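Local structure of ribokinase, putative (Burkholderia thailandensis, 3B1R) at residues Arg249-Ile254 and Lys291-Gly296. The protein probably phosphorylates nucleosides as a kinase of the ribokinase (PfkB) family, and binds adenine nucleotides together with magnesium. Residues are numbered along the deposited sequence; the frame is centred on the assembly and turned at random.
Sequences RAERVI and KIAHQG. With AMP (adenosine monophosphate), chain H.
I254 packs on I292 and A293, within the K291-H294 turn, beside the AMP site of a ribokinase-type (PfkB) fold, where the loop after strand 242-245 meets the chain leaving helix 277-291. A hydrogen bond runs from I254 N to I292 O, 2.8 Å long and nearly straight at 166°. It ties the loop to the turn, which is of type I. I292 carries the hydrophobic side. Its CG1 stands anti to the backbone N (chi1 -155°), which sends CD1 between V253 CG1, at 3.7 Å, and the adenine, where AMP N7 lies 3.5 Å from I292 CD1. The other branch, CG2, meets the methyl of A250, and both A250 and I292 border the adenine; T228, N119 and S285 hydrogen-bond AMP. Beyond I292, A293 faces polar groups. The guanidinium of R252 reaches A293 on an extended chain, with A293 CB at its edge and NH2 2.7 Å from A293 O; I254 CG1 lies off one face and E251 OE2 off the opposite face, both displaced to the rim. R252 O is buried by the contact with no partner in the model. I254 CG2 rests against Q295 N, 3.9 Å away. K291 NZ ties down the chain that follows the turn: it bonds H294 O and G296 O, each at 2.8 Å, the second from above the carbonyl plane, and D255 O as well.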
loop_
_atom_site.group_PDB
_atom_site.type_symbol
_atom_site.label_atom_id
_atom_site.label_comp_id
_atom_site.label_asym_id
_atom_site.label_seq_id
_atom_site.Cartn_x
_atom_site.Cartn_y
_atom_site.Cartn_z
ATOM N N ARG A 249 3.868 -3.941 -26.804
ATOM C CA ARG A 249 3.841 -2.562 -26.294
ATOM C C ARG A 249 2.410 -2.150 -25.934
ATOM O O ARG A 249 1.471 -2.379 -26.700
ATOM C CB ARG A 249 4.464 -1.581 -27.291
ATOM C CG ARG A 249 4.937 -0.292 -26.650
ATOM C CD ARG A 249 5.303 0.764 -27.680
ATOM N NE ARG A 249 4.537 1.982 -27.435
ATOM C CZ ARG A 249 4.833 2.880 -26.501
ATOM N NH1 ARG A 249 5.910 2.721 -25.733
ATOM N NH2 ARG A 249 4.060 3.942 -26.344
ATOM N N ALA A 250 2.247 -1.577 -24.746
ATOM C CA ALA A 250 0.918 -1.306 -24.214
ATOM C C ALA A 250 0.329 -0.053 -24.839
ATOM O O ALA A 250 1.030 0.948 -24.956
ATOM C CB ALA A 250 0.986 -1.156 -22.701
ATOM N N GLU A 251 -0.946 -0.117 -25.232
ATOM C CA GLU A 251 -1.707 1.062 -25.702
ATOM C C GLU A 251 -1.459 2.232 -24.748
ATOM O O GLU A 251 -1.218 3.368 -25.169
ATOM C CB GLU A 251 -3.217 0.731 -25.758
ATOM C CG GLU A 251 -4.157 1.936 -25.936
ATOM C CD GLU A 251 -5.637 1.623 -25.672
ATOM O OE1 GLU A 251 -5.968 0.484 -25.279
ATOM O OE2 GLU A 251 -6.480 2.533 -25.856
ATOM N N ARG A 252 -1.551 1.921 -23.456
ATOM C CA ARG A 252 -1.165 2.795 -22.349
ATOM C C ARG A 252 -1.036 1.899 -21.116
ATOM O O ARG A 252 -1.466 0.747 -21.152
ATOM C CB ARG A 252 -2.197 3.909 -22.128
ATOM C CG ARG A 252 -3.643 3.461 -22.080
ATOM C CD ARG A 252 -4.597 4.657 -22.237
ATOM N NE ARG A 252 -6.013 4.365 -21.956
ATOM C CZ ARG A 252 -6.558 3.149 -21.853
ATOM N NH1 ARG A 252 -7.854 3.014 -21.601
ATOM N NH2 ARG A 252 -5.822 2.061 -22.009
ATOM N N VAL A 253 -0.429 2.418 -20.048
ATOM C CA VAL A 253 -0.268 1.677 -18.807
ATOM C C VAL A 253 -1.116 2.334 -17.710
ATOM O O VAL A 253 -0.820 3.454 -17.269
ATOM C CB VAL A 253 1.227 1.585 -18.397
ATOM C CG1 VAL A 253 1.404 0.750 -17.137
ATOM C CG2 VAL A 253 2.069 1.009 -19.545
ATOM N N ILE A 254 -2.173 1.625 -17.302
ATOM C CA ILE A 254 -3.130 2.072 -16.280
ATOM C C ILE A 254 -3.030 1.281 -14.972
ATOM O O ILE A 254 -2.993 1.874 -13.894
ATOM C CB ILE A 254 -4.598 1.977 -16.799
ATOM C CG1 ILE A 254 -4.812 2.901 -18.005
ATOM C CG2 ILE A 254 -5.619 2.251 -15.678
ATOM C CD1 ILE A 254 -4.820 4.379 -17.689
ATOM N N LYS A 291 -4.609 -6.231 -20.821
ATOM C CA LYS A 291 -5.146 -5.984 -19.477
ATOM C C LYS A 291 -4.623 -4.672 -18.883
ATOM O O LYS A 291 -5.392 -3.911 -18.287
ATOM C CB LYS A 291 -4.867 -7.148 -18.514
ATOM C CG LYS A 291 -5.700 -7.083 -17.212
ATOM C CD LYS A 291 -4.866 -6.920 -15.951
ATOM C CE LYS A 291 -4.277 -5.542 -15.746
ATOM N NZ LYS A 291 -5.288 -4.506 -15.317
ATOM N N ILE A 292 -3.321 -4.429 -19.045
ATOM C CA ILE A 292 -2.631 -3.300 -18.404
ATOM C C ILE A 292 -3.214 -1.942 -18.810
ATOM O O ILE A 292 -2.911 -0.920 -18.198
ATOM C CB ILE A 292 -1.101 -3.336 -18.681
ATOM C CG1 ILE A 292 -0.331 -2.599 -17.585
ATOM C CG2 ILE A 292 -0.761 -2.767 -20.068
ATOM C CD1 ILE A 292 1.155 -2.949 -17.548
ATOM N N ALA A 293 -4.041 -1.944 -19.852
ATOM C CA ALA A 293 -4.656 -0.721 -20.350
ATOM C C ALA A 293 -5.976 -0.420 -19.627
ATOM O O ALA A 293 -6.639 0.569 -19.931
ATOM C CB ALA A 293 -4.876 -0.819 -21.867
ATOM N N HIS A 294 -6.355 -1.281 -18.682
ATOM C CA HIS A 294 -7.614 -1.124 -17.944
ATOM C C HIS A 294 -7.443 -1.355 -16.440
ATOM O O HIS A 294 -6.582 -2.133 -16.017
ATOM C CB HIS A 294 -8.712 -2.013 -18.547
ATOM C CG HIS A 294 -8.849 -1.854 -20.031
ATOM N ND1 HIS A 294 -9.705 -0.938 -20.606
ATOM C CD2 HIS A 294 -8.188 -2.448 -21.055
ATOM C CE1 HIS A 294 -9.593 -1.003 -21.922
ATOM N NE2 HIS A 294 -8.674 -1.904 -22.220
ATOM N N GLN A 295 -8.261 -0.651 -15.654
ATOM C CA GLN A 295 -8.196 -0.639 -14.186
ATOM C C GLN A 295 -8.821 -1.887 -13.549
ATOM O O GLN A 295 -10.018 -2.138 -13.688
ATOM C CB GLN A 295 -8.842 0.666 -13.647
ATOM C CG GLN A 295 -8.953 0.801 -12.115
ATOM C CD GLN A 295 -7.606 0.742 -11.391
ATOM O OE1 GLN A 295 -6.604 1.291 -11.863
ATOM N NE2 GLN A 295 -7.586 0.079 -10.230
ATOM N N GLY A 296 -8.003 -2.664 -12.841
ATOM C CA GLY A 296 -8.467 -3.892 -12.217
ATOM C C GLY A 296 -8.151 -5.129 -13.039
ATOM O O GLY A 296 -7.821 -5.039 -14.220
HETATM P P AMP H . 4.084 -9.308 -14.693
HETATM O O1P AMP H . 3.184 -10.182 -13.851
HETATM O O2P AMP H . 4.108 -7.885 -14.203
HETATM O O3P AMP H . 5.439 -9.923 -14.957
HETATM O "O5'" AMP H . 3.345 -9.214 -16.108
HETATM C "C5'" AMP H . 2.939 -10.401 -16.752
HETATM C "C4'" AMP H . 3.019 -10.206 -18.251
HETATM O "O4'" AMP H . 2.052 -9.219 -18.628
HETATM C "C3'" AMP H . 4.368 -9.723 -18.781
HETATM O "O3'" AMP H . 5.336 -10.762 -19.027
HETATM C "C2'" AMP H . 3.905 -9.055 -20.061
HETATM O "O2'" AMP H . 3.604 -10.005 -21.100
HETATM C "C1'" AMP H . 2.603 -8.397 -19.658
HETATM N N9 AMP H . 3.001 -7.069 -19.140
HETATM C C8 AMP H . 3.229 -6.707 -17.859
HETATM N N7 AMP H . 3.610 -5.399 -17.786
HETATM C C5 AMP H . 3.647 -4.919 -19.051
HETATM C C6 AMP H . 3.961 -3.628 -19.705
HETATM N N6 AMP H . 4.336 -2.558 -18.967
HETATM N N1 AMP H . 3.879 -3.556 -21.053
HETATM C C2 AMP H . 3.511 -4.610 -21.808
HETATM N N3 AMP H . 3.205 -5.810 -21.279
HETATM C C4 AMP H . 3.245 -6.019 -19.935
#